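Local structure of CupA (Streptococcus pneumoniae, 4F2E) at residues Y13-V18 / R38-R43; A7-G12 / V30-V35; P56-H61 / V72-E77. The protein binds copper(I) through a cupredoxin-like domain and probably serves as a copper chaperone in the copper resistance of the bacterium. All coordinates share one frame; numbering follows the deposited sequence.

Interaction 1: Y13-V18 / R38-R43; sequences YQEIRV and RIVFDR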
ATOM      1  N   TYR A  13      13.520  -4.140   7.697  1.00 13.25           N
ATOM      2  CA  TYR A  13      12.261  -3.610   7.193  1.00 11.25           C
ATOM      3  C   TYR A  13      11.350  -4.733   6.723  1.00 11.85           C
ATOM      4  O   TYR A  13      11.694  -5.909   6.829  1.00 13.10           O
ATOM      5  CB  TYR A  13      12.502  -2.598   6.066  1.00 12.79           C
ATOM      6  CG  TYR A  13      13.217  -3.145   4.846  1.00 14.55           C
ATOM      7  CD1 TYR A  13      12.505  -3.683   3.781  1.00 12.13           C
ATOM      8  CD2 TYR A  13      14.602  -3.103   4.749  1.00 17.56           C
ATOM      9  CE1 TYR A  13      13.156  -4.175   2.657  1.00 12.92           C
ATOM     10  CE2 TYR A  13      15.260  -3.593   3.634  1.00 17.54           C
ATOM     11  CZ  TYR A  13      14.533  -4.128   2.591  1.00 14.42           C
ATOM     12  OH  TYR A  13      15.188  -4.616   1.480  1.00 15.49           O
ATOM     13  N   GLN A  14      10.180  -4.361   6.223  1.00 10.32           N
ATOM     14  CA  GLN A  14       9.266  -5.315   5.614  1.00 10.95           C
ATOM     15  C   GLN A  14       8.779  -4.723   4.307  1.00 12.33           C
ATOM     16  O   GLN A  14       8.622  -3.512   4.195  1.00 12.01           O
ATOM     17  CB  GLN A  14       8.091  -5.634   6.544  1.00 11.11           C
ATOM     18  CG  GLN A  14       7.214  -4.440   6.889  1.00 11.20           C
ATOM     19  CD  GLN A  14       6.165  -4.771   7.936  1.00 11.55           C
ATOM     20  OE1 GLN A  14       5.630  -5.883   7.968  1.00 12.15           O
ATOM     21  NE2 GLN A  14       5.870  -3.808   8.805  1.00 12.09           N
ATOM     22  N   GLU A  15       8.553  -5.575   3.318  1.00 10.86           N
ATOM     23  CA  GLU A  15       8.234  -5.103   1.983  1.00 12.23           C
ATOM     24  C   GLU A  15       7.101  -5.900   1.367  1.00 12.63           C
ATOM     25  O   GLU A  15       7.029  -7.121   1.510  1.00 12.59           O
ATOM     26  CB  GLU A  15       9.468  -5.194   1.088  1.00 11.59           C
ATOM     27  CG  GLU A  15       9.232  -4.766  -0.346  1.00 13.26           C
ATOM     28  CD  GLU A  15      10.501  -4.809  -1.159  1.00 18.33           C
ATOM     29  OE1 GLU A  15      11.378  -3.947  -0.931  1.00 16.33           O
ATOM     30  OE2 GLU A  15      10.629  -5.714  -2.008  1.00 25.58           O
ATOM     31  N   ILE A  16       6.214  -5.199   0.681  1.00 12.10           N
ATOM     32  CA  ILE A  16       5.176  -5.861  -0.084  1.00 13.03           C
ATOM     33  C   ILE A  16       4.980  -5.112  -1.388  1.00 13.25           C
ATOM     34  O   ILE A  16       5.075  -3.883  -1.432  1.00 12.90           O
ATOM     35  CB  ILE A  16       3.860  -5.960   0.702  1.00 17.90           C
ATOM     36  CG1 ILE A  16       2.862  -6.841  -0.051  1.00 19.05           C
ATOM     37  CG2 ILE A  16       3.296  -4.575   0.980  1.00 17.27           C
ATOM     38  CD1 ILE A  16       1.750  -7.369   0.816  1.00 20.36           C
ATOM     39  N   ARG A  17       4.730  -5.864  -2.452  1.00 12.38           N
ATOM     40  CA  ARG A  17       4.555  -5.291  -3.775  1.00 12.78           C
ATOM     41  C   ARG A  17       3.083  -5.290  -4.154  1.00 11.25           C
ATOM     42  O   ARG A  17       2.386  -6.295  -4.002  1.00 13.29           O
ATOM     43  CB  ARG A  17       5.372  -6.074  -4.805  1.00 16.18           C
ATOM     44  CG  ARG A  17       6.866  -6.092  -4.516  1.00 21.75           C
ATOM     45  CD  ARG A  17       7.635  -6.773  -5.639  1.00 33.40           C
ATOM     46  NE  ARG A  17       7.428  -6.102  -6.919  1.00 39.86           N
ATOM     47  CZ  ARG A  17       8.182  -5.104  -7.370  1.00 37.69           C
ATOM     48  NH1 ARG A  17       7.918  -4.549  -8.545  1.00 36.41           N
ATOM     49  NH2 ARG A  17       9.198  -4.659  -6.643  1.00 35.66           N
ATOM     50  N   VAL A  18       2.612  -4.148  -4.640  1.00 10.73           N
ATOM     51  CA  VAL A  18       1.223  -4.002  -5.048  1.00 11.67           C
ATOM     52  C   VAL A  18       1.169  -3.563  -6.501  1.00 11.17           C
ATOM     53  O   VAL A  18       1.753  -2.549  -6.868  1.00 12.43           O
ATOM     54  CB  VAL A  18       0.483  -2.979  -4.164  1.00 10.54           C
ATOM     55  CG1 VAL A  18      -0.956  -2.796  -4.636  1.00 11.92           C
ATOM     56  CG2 VAL A  18       0.520  -3.415  -2.710  1.00 14.49           C
ATOM     57  N   ARG A  38       7.969  -0.924   3.371  1.00 10.39           N
ATOM     58  CA  ARG A  38       8.033  -0.475   1.991  1.00 10.27           C
ATOM     59  C   ARG A  38       6.859  -1.103   1.260  1.00 10.71           C
ATOM     60  O   ARG A  38       6.790  -2.328   1.122  1.00 11.63           O
ATOM     61  CB  ARG A  38       9.333  -0.938   1.332  1.00 11.56           C
ATOM     62  CG  ARG A  38      10.580  -0.202   1.785  1.00 12.68           C
ATOM     63  CD  ARG A  38      11.841  -0.917   1.313  1.00 12.83           C
ATOM     64  NE  ARG A  38      11.764  -1.342  -0.083  1.00 13.97           N
ATOM     65  CZ  ARG A  38      11.979  -0.548  -1.127  1.00 14.22           C
ATOM     66  NH1 ARG A  38      12.278   0.730  -0.940  1.00 14.22           N
ATOM     67  NH2 ARG A  38      11.889  -1.031  -2.361  1.00 16.10           N
ATOM     68  N   ILE A  39       5.926  -0.273   0.814  1.00 10.74           N
ATOM     69  CA  ILE A  39       4.810  -0.748   0.017  1.00 11.17           C
ATOM     70  C   ILE A  39       5.057  -0.255  -1.399  1.00 11.23           C
ATOM     71  O   ILE A  39       4.932   0.935  -1.689  1.00 11.79           O
ATOM     72  CB  ILE A  39       3.465  -0.251   0.575  1.00 12.03           C
ATOM     73  CG1 ILE A  39       3.389  -0.540   2.079  1.00 13.04           C
ATOM     74  CG2 ILE A  39       2.305  -0.915  -0.154  1.00 13.42           C
ATOM     75  CD1 ILE A  39       2.180   0.055   2.768  1.00 17.15           C
ATOM     76  N   VAL A  40       5.455  -1.180  -2.264  1.00  9.86           N
ATOM     77  CA  VAL A  40       5.949  -0.834  -3.584  1.00 10.57           C
ATOM     78  C   VAL A  40       4.831  -0.921  -4.612  1.00 10.56           C
ATOM     79  O   VAL A  40       4.385  -2.016  -4.965  1.00 12.46           O
ATOM     80  CB  VAL A  40       7.098  -1.767  -3.998  1.00 10.88           C
ATOM     81  CG1 VAL A  40       7.699  -1.315  -5.321  1.00 14.18           C
ATOM     82  CG2 VAL A  40       8.160  -1.806  -2.906  1.00 11.85           C
ATOM     83  N   PHE A  41       4.383   0.234  -5.091  1.00 10.98           N
ATOM     84  CA  PHE A  41       3.322   0.286  -6.085  1.00 11.03           C
ATOM     85  C   PHE A  41       3.900   0.293  -7.486  1.00 12.27           C
ATOM     86  O   PHE A  41       4.639   1.206  -7.860  1.00 14.03           O
ATOM     87  CB  PHE A  41       2.431   1.510  -5.865  1.00 10.59           C
ATOM     88  CG  PHE A  41       1.574   1.409  -4.640  1.00 10.60           C
ATOM     89  CD1 PHE A  41       2.069   1.777  -3.399  1.00 11.38           C
ATOM     90  CD2 PHE A  41       0.276   0.927  -4.723  1.00 10.27           C
ATOM     91  CE1 PHE A  41       1.287   1.673  -2.268  1.00 11.61           C
ATOM     92  CE2 PHE A  41      -0.511   0.821  -3.592  1.00 10.81           C
ATOM     93  CZ  PHE A  41      -0.008   1.194  -2.365  1.00 11.74           C
ATOM     94  N   ASP A  42       3.564  -0.734  -8.257  1.00 11.49           N
ATOM     95  CA  ASP A  42       4.017  -0.833  -9.634  1.00 12.34           C
ATOM     96  C   ASP A  42       2.840  -0.490 -10.529  1.00 12.85           C
ATOM     97  O   ASP A  42       1.891  -1.268 -10.633  1.00 12.98           O
ATOM     98  CB  ASP A  42       4.518  -2.248  -9.917  1.00 14.20           C
ATOM     99  CG  ASP A  42       5.136  -2.385 -11.288  1.00 21.47           C
ATOM    100  OD1 ASP A  42       5.543  -1.354 -11.863  1.00 22.06           O
ATOM    101  OD2 ASP A  42       5.221  -3.525 -11.789  1.00 29.58           O
ATOM    102  N   ARG A  43       2.888   0.679 -11.162  1.00 11.41           N
ATOM    103  CA  ARG A  43       1.728   1.168 -11.899  1.00 13.22           C
ATOM    104  C   ARG A  43       1.709   0.703 -13.348  1.00 12.63           C
ATOM    105  O   ARG A  43       2.616   1.009 -14.124  1.00 14.56           O
ATOM    106  CB  ARG A  43       1.614   2.691 -11.840  1.00 11.67           C
ATOM    107  CG  ARG A  43       0.358   3.178 -12.530  1.00 11.17           C
ATOM    108  CD  ARG A  43       0.167   4.669 -12.445  1.00 12.89           C
ATOM    109  NE  ARG A  43      -1.049   5.057 -13.153  1.00 11.30           N
ATOM    110  CZ  ARG A  43      -1.437   6.310 -13.351  1.00 12.61           C
ATOM    111  NH1 ARG A  43      -0.698   7.313 -12.900  1.00 12.78           N
ATOM    112  NH2 ARG A  43      -2.565   6.560 -14.005  1.00 12.57           N
TER

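Interaction 2: A7-G12 / V30-V35; sequences AQQKNG and VLKKSV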
ATOM      1  N   ALA A   7       3.602  -9.050   4.208  1.00 13.22           N
ATOM      2  CA  ALA A   7       4.848  -8.451   3.760  1.00 13.04           C
ATOM      3  C   ALA A   7       5.990  -9.424   4.015  1.00 14.41           C
ATOM      4  O   ALA A   7       5.887 -10.310   4.865  1.00 16.45           O
ATOM      5  CB  ALA A   7       5.095  -7.138   4.490  1.00 12.99           C
ATOM      6  N   GLN A   8       7.071  -9.263   3.262  1.00 11.18           N
ATOM      7  CA  GLN A   8       8.281 -10.041   3.476  1.00 12.45           C
ATOM      8  C   GLN A   8       9.181  -9.302   4.459  1.00 12.94           C
ATOM      9  O   GLN A   8       9.481  -8.126   4.264  1.00 13.66           O
ATOM     10  CB  GLN A   8       9.019 -10.246   2.153  1.00 15.42           C
ATOM     11  CG  GLN A   8      10.319 -11.025   2.279  1.00 19.32           C
ATOM     12  CD  GLN A   8      11.114 -11.054   0.985  1.00 28.27           C
ATOM     13  OE1 GLN A   8      10.816 -10.319   0.040  1.00 30.00           O
ATOM     14  NE2 GLN A   8      12.134 -11.902   0.937  1.00 30.59           N
ATOM     15  N   GLN A   9       9.607  -9.991   5.512  1.00 12.46           N
ATOM     16  CA  GLN A   9      10.518  -9.412   6.492  1.00 13.68           C
ATOM     17  C   GLN A   9      11.965  -9.577   6.040  1.00 13.16           C
ATOM     18  O   GLN A   9      12.389 -10.687   5.715  1.00 17.14           O
ATOM     19  CB  GLN A   9      10.331 -10.089   7.852  1.00 14.10           C
ATOM     20  CG  GLN A   9       8.892 -10.110   8.345  1.00 14.63           C
ATOM     21  CD  GLN A   9       8.328  -8.717   8.542  1.00 12.55           C
ATOM     22  OE1 GLN A   9       9.016  -7.818   9.034  1.00 15.76           O
ATOM     23  NE2 GLN A   9       7.076  -8.526   8.146  1.00 13.61           N
ATOM     24  N   LYS A  10      12.724  -8.482   6.022  1.00 13.99           N
ATOM     25  CA  LYS A  10      14.141  -8.554   5.657  1.00 16.84           C
ATOM     26  C   LYS A  10      14.926  -7.263   5.893  1.00 15.46           C
ATOM     27  O   LYS A  10      14.423  -6.161   5.669  1.00 17.14           O
ATOM     28  CB  LYS A  10      14.306  -8.996   4.198  1.00 20.88           C
ATOM     29  CG  LYS A  10      13.611  -8.103   3.186  1.00 20.00           C
ATOM     30  CD  LYS A  10      13.849  -8.604   1.767  1.00 24.55           C
ATOM     31  CE  LYS A  10      12.955  -7.894   0.768  1.00 25.56           C
ATOM     32  NZ  LYS A  10      13.179  -8.382  -0.621  1.00 25.65           N
ATOM     33  N   ASN A  11      16.170  -7.428   6.335  1.00 18.15           N
ATOM     34  CA  ASN A  11      17.116  -6.326   6.537  1.00 16.75           C
ATOM     35  C   ASN A  11      16.586  -5.104   7.287  1.00 15.00           C
ATOM     36  O   ASN A  11      16.841  -3.963   6.891  1.00 15.45           O
ATOM     37  CB  ASN A  11      17.750  -5.904   5.209  1.00 21.90           C
ATOM     38  CG  ASN A  11      18.684  -6.961   4.650  1.00 24.77           C
ATOM     39  OD1 ASN A  11      18.493  -7.444   3.537  1.00 24.65           O
ATOM     40  ND2 ASN A  11      19.699  -7.329   5.426  1.00 29.05           N
ATOM     41  N   GLY A  12      15.859  -5.349   8.372  1.00 17.11           N
ATOM     42  CA  GLY A  12      15.384  -4.279   9.233  1.00 17.49           C
ATOM     43  C   GLY A  12      14.142  -3.573   8.723  1.00 13.26           C
ATOM     44  O   GLY A  12      13.758  -2.525   9.238  1.00 12.73           O
ATOM     45  N   VAL A  30      -0.946  -7.485   4.852  1.00 10.51           N
ATOM     46  CA  VAL A  30      -0.763  -7.691   6.282  1.00 12.08           C
ATOM     47  C   VAL A  30       0.671  -7.374   6.685  1.00 11.19           C
ATOM     48  O   VAL A  30       1.616  -7.988   6.190  1.00 11.47           O
ATOM     49  CB  VAL A  30      -1.118  -9.140   6.689  1.00 10.98           C
ATOM     50  CG1 VAL A  30      -0.984  -9.312   8.191  1.00 12.18           C
ATOM     51  CG2 VAL A  30      -2.530  -9.488   6.236  1.00 13.43           C
ATOM     52  N   LEU A  31       0.819  -6.406   7.585  1.00 10.96           N
ATOM     53  CA  LEU A  31       2.129  -5.950   8.030  1.00 11.56           C
ATOM     54  C   LEU A  31       2.347  -6.205   9.515  1.00 12.42           C
ATOM     55  O   LEU A  31       1.391  -6.302  10.289  1.00 13.21           O
ATOM     56  CB  LEU A  31       2.297  -4.456   7.749  1.00 13.45           C
ATOM     57  CG  LEU A  31       2.790  -4.053   6.357  1.00 16.19           C
ATOM     58  CD1 LEU A  31       1.896  -4.614   5.260  1.00 19.15           C
ATOM     59  CD2 LEU A  31       2.883  -2.538   6.253  1.00 15.85           C
ATOM     60  N   LYS A  32       3.615  -6.311   9.903  1.00 11.79           N
ATOM     61  CA  LYS A  32       3.984  -6.457  11.304  1.00 13.54           C
ATOM     62  C   LYS A  32       4.093  -5.096  11.982  1.00 12.87           C
ATOM     63  O   LYS A  32       4.706  -4.167  11.450  1.00 12.89           O
ATOM     64  CB  LYS A  32       5.318  -7.192  11.446  1.00 12.80           C
ATOM     65  CG  LYS A  32       5.253  -8.693  11.231  1.00 19.27           C
ATOM     66  CD  LYS A  32       6.563  -9.340  11.659  1.00 23.96           C
ATOM     67  CE  LYS A  32       6.538 -10.846  11.455  1.00 34.71           C
ATOM     68  NZ  LYS A  32       5.484 -11.499  12.279  1.00 40.37           N
ATOM     69  N   LYS A  33       3.507  -4.992  13.168  1.00 12.82           N
ATOM     70  CA  LYS A  33       3.583  -3.770  13.952  1.00 13.92           C
ATOM     71  C   LYS A  33       5.035  -3.378  14.237  1.00 13.48           C
ATOM     72  O   LYS A  33       5.871  -4.230  14.547  1.00 13.91           O
ATOM     73  CB  LYS A  33       2.806  -3.945  15.260  1.00 14.95           C
ATOM     74  CG  LYS A  33       2.845  -2.746  16.184  1.00 17.48           C
ATOM     75  CD  LYS A  33       2.075  -3.028  17.467  1.00 19.92           C
ATOM     76  CE  LYS A  33       2.404  -2.012  18.549  1.00 30.99           C
ATOM     77  NZ  LYS A  33       1.660  -2.282  19.812  1.00 29.49           N
ATOM     78  N   SER A  34       5.325  -2.084  14.103  1.00 13.60           N
ATOM     79  CA  SER A  34       6.602  -1.499  14.529  1.00 14.03           C
ATOM     80  C   SER A  34       7.790  -1.741  13.596  1.00 15.53           C
ATOM     81  O   SER A  34       8.911  -1.331  13.900  1.00 17.39           O
ATOM     82  CB  SER A  34       6.958  -1.947  15.948  1.00 17.18           C
ATOM     83  OG  SER A  34       5.945  -1.585  16.870  1.00 21.30           O
ATOM     84  N   VAL A  35       7.554  -2.400  12.469  1.00 12.12           N
ATOM     85  CA  VAL A  35       8.623  -2.652  11.510  1.00 11.08           C
ATOM     86  C   VAL A  35       8.495  -1.706  10.320  1.00 10.49           C
ATOM     87  O   VAL A  35       7.446  -1.653   9.681  1.00 11.37           O
ATOM     88  CB  VAL A  35       8.594  -4.108  11.012  1.00 12.16           C
ATOM     89  CG1 VAL A  35       9.677  -4.335   9.976  1.00 11.80           C
ATOM     90  CG2 VAL A  35       8.764  -5.071  12.178  1.00 13.91           C
TER

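Interaction 3: P56-H61 / V72-E77; sequences PDFGVH and VEITPE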
ATOM      1  N   PRO A  56      -4.694   7.538   4.281  0.50 10.27           N
ATOM      2  CA  PRO A  56      -5.172   8.667   5.087  0.50 11.11           C
ATOM      3  C   PRO A  56      -4.740   8.618   6.553  0.50 11.29           C
ATOM      4  O   PRO A  56      -4.591   9.674   7.169  0.50 12.62           O
ATOM      5  CB  PRO A  56      -6.698   8.564   4.970  0.50 12.38           C
ATOM      6  CG  PRO A  56      -6.956   7.135   4.640  0.50 11.47           C
ATOM      7  CD  PRO A  56      -5.800   6.697   3.789  0.50 10.62           C
ATOM      8  N   ASP A  57      -4.541   7.425   7.103  1.00  9.51           N
ATOM      9  CA  ASP A  57      -4.130   7.307   8.500  1.00 11.15           C
ATOM     10  C   ASP A  57      -2.679   7.705   8.719  1.00 11.26           C
ATOM     11  O   ASP A  57      -2.278   8.025   9.839  1.00 12.02           O
ATOM     12  CB  ASP A  57      -4.360   5.886   9.008  1.00 12.03           C
ATOM     13  CG  ASP A  57      -5.791   5.445   8.845  1.00 13.55           C
ATOM     14  OD1 ASP A  57      -6.049   4.570   7.996  1.00 14.49           O
ATOM     15  OD2 ASP A  57      -6.659   5.992   9.555  1.00 14.92           O
ATOM     16  N   PHE A  58      -1.895   7.687   7.647  1.00 10.76           N
ATOM     17  CA  PHE A  58      -0.461   7.922   7.751  1.00  9.71           C
ATOM     18  C   PHE A  58      -0.019   9.239   7.117  1.00 11.71           C
ATOM     19  O   PHE A  58       1.164   9.571   7.137  1.00 14.14           O
ATOM     20  CB  PHE A  58       0.304   6.732   7.159  1.00 12.48           C
ATOM     21  CG  PHE A  58       0.052   5.441   7.885  1.00 11.52           C
ATOM     22  CD1 PHE A  58       0.867   5.054   8.935  1.00 14.75           C
ATOM     23  CD2 PHE A  58      -1.011   4.624   7.531  1.00 12.96           C
ATOM     24  CE1 PHE A  58       0.632   3.873   9.618  1.00 14.16           C
ATOM     25  CE2 PHE A  58      -1.251   3.441   8.211  1.00 13.82           C
ATOM     26  CZ  PHE A  58      -0.423   3.064   9.253  1.00 15.20           C
ATOM     27  N   GLY A  59      -0.968   9.986   6.561  1.00 10.74           N
ATOM     28  CA  GLY A  59      -0.679  11.289   5.987  1.00 12.08           C
ATOM     29  C   GLY A  59      -0.072  11.257   4.595  1.00 13.82           C
ATOM     30  O   GLY A  59       0.440  12.267   4.109  1.00 12.47           O
ATOM     31  N   VAL A  60      -0.134  10.102   3.942  1.00 12.36           N
ATOM     32  CA  VAL A  60       0.439   9.954   2.610  1.00 12.54           C
ATOM     33  C   VAL A  60      -0.585  10.198   1.507  1.00 11.16           C
ATOM     34  O   VAL A  60      -1.681   9.633   1.520  1.00 11.70           O
ATOM     35  CB  VAL A  60       1.046   8.551   2.415  1.00 11.47           C
ATOM     36  CG1 VAL A  60       1.539   8.376   0.983  1.00 16.10           C
ATOM     37  CG2 VAL A  60       2.175   8.318   3.407  1.00 14.80           C
ATOM     38  N   HIS A  61      -0.232  11.064   0.564  1.00 11.33           N
ATOM     39  CA  HIS A  61      -0.989  11.214  -0.672  1.00 11.42           C
ATOM     40  C   HIS A  61      -0.024  11.647  -1.768  1.00 13.01           C
ATOM     41  O   HIS A  61       0.448  12.781  -1.785  1.00 13.48           O
ATOM     42  CB  HIS A  61      -2.197  12.158  -0.519  1.00 16.10           C
ATOM     43  CG  HIS A  61      -1.844  13.596  -0.283  1.00 16.66           C
ATOM     44  ND1 HIS A  61      -1.402  14.070   0.934  1.00 20.19           N
ATOM     45  CD2 HIS A  61      -1.913  14.672  -1.102  1.00 16.12           C
ATOM     46  CE1 HIS A  61      -1.194  15.373   0.847  1.00 15.49           C
ATOM     47  NE2 HIS A  61      -1.495  15.762  -0.379  1.00 21.28           N
ATOM     48  N   VAL A  72       5.706   3.655  -1.092  1.00 10.86           N
ATOM     49  CA  VAL A  72       5.146   4.280   0.091  1.00 11.66           C
ATOM     50  C   VAL A  72       5.872   3.723   1.308  1.00 12.04           C
ATOM     51  O   VAL A  72       5.921   2.510   1.517  1.00 11.57           O
ATOM     52  CB  VAL A  72       3.637   4.000   0.212  1.00 12.01           C
ATOM     53  CG1 VAL A  72       3.125   4.416   1.581  1.00 15.22           C
ATOM     54  CG2 VAL A  72       2.876   4.719  -0.888  1.00 14.45           C
ATOM     55  N   GLU A  73       6.462   4.608   2.100  1.00 12.49           N
ATOM     56  CA  GLU A  73       7.154   4.187   3.309  1.00 11.84           C
ATOM     57  C   GLU A  73       6.405   4.653   4.546  1.00 13.20           C
ATOM     58  O   GLU A  73       6.128   5.841   4.705  1.00 16.47           O
ATOM     59  CB  GLU A  73       8.590   4.705   3.320  1.00 14.36           C
ATOM     60  CG  GLU A  73       9.411   4.193   2.150  1.00 15.76           C
ATOM     61  CD  GLU A  73      10.841   4.673   2.191  1.00 24.68           C
ATOM     62  OE1 GLU A  73      11.138   5.703   1.548  1.00 27.86           O
ATOM     63  OE2 GLU A  73      11.667   4.020   2.861  1.00 27.24           O
ATOM     64  N   ILE A  74       6.060   3.697   5.401  1.00 11.46           N
ATOM     65  CA  ILE A  74       5.411   3.984   6.672  1.00 13.45           C
ATOM     66  C   ILE A  74       5.974   3.044   7.727  1.00 13.27           C
ATOM     67  O   ILE A  74       6.508   1.988   7.398  1.00 13.31           O
ATOM     68  CB  ILE A  74       3.877   3.790   6.595  1.00 12.04           C
ATOM     69  CG1 ILE A  74       3.532   2.359   6.174  1.00 14.89           C
ATOM     70  CG2 ILE A  74       3.250   4.795   5.638  1.00 13.64           C
ATOM     71  CD1 ILE A  74       2.045   2.050   6.218  1.00 16.55           C
ATOM     72  N   THR A  75       5.867   3.433   8.991  1.00 13.48           N
ATOM     73  CA  THR A  75       6.217   2.540  10.090  1.00 12.24           C
ATOM     74  C   THR A  75       5.022   2.449  11.028  1.00 13.54           C
ATOM     75  O   THR A  75       4.837   3.306  11.893  1.00 15.41           O
ATOM     76  CB  THR A  75       7.462   3.025  10.858  1.00 13.22           C
ATOM     77  OG1 THR A  75       8.573   3.124   9.958  1.00 15.11           O
ATOM     78  CG2 THR A  75       7.812   2.051  11.980  1.00 14.06           C
ATOM     79  N   PRO A  76       4.192   1.414  10.849  1.00 11.88           N
ATOM     80  CA  PRO A  76       2.940   1.312  11.605  1.00 13.78           C
ATOM     81  C   PRO A  76       3.168   0.866  13.046  1.00 16.29           C
ATOM     82  O   PRO A  76       3.479  -0.299  13.286  1.00 17.65           O
ATOM     83  CB  PRO A  76       2.158   0.250  10.833  1.00 14.94           C
ATOM     84  CG  PRO A  76       3.213  -0.619  10.228  1.00 14.16           C
ATOM     85  CD  PRO A  76       4.366   0.297   9.903  1.00 12.18           C
ATOM     86  N   GLU A  77       3.003   1.788  13.988  1.00 16.83           N
ATOM     87  CA  GLU A  77       3.259   1.498  15.397  1.00 16.99           C
ATOM     88  C   GLU A  77       2.011   1.040  16.137  1.00 20.97           C
ATOM     89  O   GLU A  77       2.065   0.725  17.325  1.00 24.39           O
ATOM     90  CB  GLU A  77       3.850   2.721  16.097  1.00 20.01           C
ATOM     91  CG  GLU A  77       5.274   3.037  15.687  1.00 20.87           C
ATOM     92  CD  GLU A  77       6.246   1.939  16.070  1.00 24.78           C
ATOM     93  OE1 GLU A  77       5.859   1.047  16.858  1.00 26.70           O
ATOM     94  OE2 GLU A  77       7.395   1.966  15.585  1.00 25.59           O
TER

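Interaction 1: Y13-V18 / R38-R43
The guanidinium of R38 takes the carboxylate of E15 at its edge, with OE1 lying almost in the guanidinium plane, 2.8 Å from NE. Carboxylate and guanidinium are turned 56° against each other, and E15 OE1 is met on its anti side; NH2 of R38 adds a weak second bond to the same oxygen. Y13 flanks the aliphatic part of this arginine, its ring atom CE1 3.8 Å from R38 CD. The guanidinium of R17 has the methyl CG1 of V40 over one face, 3.9 Å from NH2, while its NH1 forms a salt bridge with E69 of strand 69-74. On the sheet face that carries V18, the V18 side chain lies alongside the F41 ring, with V18 CG1 3.8 Å from F41 CE2. CG2 of V18, beside the backbone N because CG1 is anti to it (chi1 178°), meets I39 CG2, which also touches I16 CG2.

These side chains sit on a parallel strand pair of the cupredoxin fold, 13-18 beside 38-43, with axes inclined by 19°. Five backbone hydrogen bonds join the strands: R38 N to Q14 O, I16 N to R38 O, V40 N to I16 O, V18 N to V40 O at 2.8 Å, and D42 N to V18 O. R38 and V40 each give through N and accept through O, while I39 and F41 turn their amides to strand 69-74.

The two faces differ: I39 and F41 pack on strand 52-55, I16 and V18 on strand 24-31, whereas E15, R38 and R17 put charges on the opposite face, with V40 buried among them. The charge of R38 is probably balanced by E15, that of R17 by E69.

Interaction 2: A7-G12 / V30-V35
Q9 and K32 meet where the first strand of this cupredoxin-like domain, 5-10, comes alongside the end of strand 24-31, close to the type II beta turn K32-V35 that leads into the next strand. Most of the contact is van der Waals packing between a polar amide and aliphatic chains. The Q9 side chain crosses the lysine stem at a slant, its amide carbon CD 3.6 Å from K32 CD and its NE2 3.6 Å from K32 CG. The stem of K32 is extended as far as CE, with only NZ turned aside (chi4 -62°), so a run of methylenes, rather than the ammonium, lies against the amide. At the other end of that amide, OE1 approaches V35 CG1 at 3.7 Å. Within the glutamine chain, the turn about CB-CG (chi2 -62°) brings the amide against both K32 and V35.

Apolar contact is slight: A7 CB reaches L31 CD1 at 4.1 Å.

Hydrogen bonds complete the contact, most of them through Q14. Q14, on the neighbouring strand 13-20, accepts at OE1 from both Q9 NE2 and the backbone N of K32, and gives its NE2 to V35 O. One glutamine side chain thereby ties both segments together and fixes the rotation of the Q9 amide, leaving Q9 OE1 turned toward V35. Directly between the segments runs a single backbone bond of the parallel pairing, in which A7 N gives its hydrogen to V30 O at 3.0 Å with an N-H...O angle of 162°.

Interaction 3: P56-H61 / V72-E77
A turn carrying a G1 beta bulge, in which G59 and V60 both face F55, holds F58 and V60 against the last residues of strand 69-74 and the chain that follows. The contact has no hydrogen bond across it and rests on apolar side chains. F58 lays one face of its ring on I74, whose CD1 methyl stands 3.9 Å from the ring centroid and just 5° off the normal, a well-centred CH-pi contact. The ring and the isoleucine chain cross at about a right angle. I74 CG1 sits between its backbone N and carbonyl carbon (chi1 58°), which raises CD1 beneath the phenyl group and leaves the other branch, CG2, to pack against F58 CB at 3.8 Å.

In the cupredoxin fold two layers of strands face one another across an apolar interior, and this contact bridges the two layers along one side, from strand 60-63 and the turn before it to strand 69-74. F58 is wedged there between several partners: P76 comes to the ring edge, with its CA 4.0 Å from F58 CE1, F82 of strand 80-86 makes an edge-to-face contact with it, and M95 of strand 92-97 touches both F58 and I74.

Further along, V60 continues the same packing with its two methyls shared between neighbours. V60 CG1 reaches V72 CG1 at 4.3 Å, and V60 CG2 stands 4.3 Å from I74 CG2. V72, behind them, also packs on I53 and F55 of strand 52-55 and on F41 of strand 37-43.

Overall arrangement
The three contacts lie in one cupredoxin-like domain, and neighbouring strands connect them. Interaction 1 meets interaction 2 at strand 13-20, where E15 O lies 2.8 Å from Q8 N and Q14 NE2 2.8 Å from V35 O; their centres are 11 Å apart. It meets interaction 3 across the antiparallel strands 37-43 and 69-74, with I39 N 2.9 Å from V72 O and F41 CE1 3.7 Å from V72 CG2. Interactions 2 and 3 touch through S34 OG and E77 OE1, 2.6 Å apart. Two copper(I) ions, one bound by C49 and C86, the other by C49, M88 and M90, lie beyond them; the F41 side chain is about 12 Å from one.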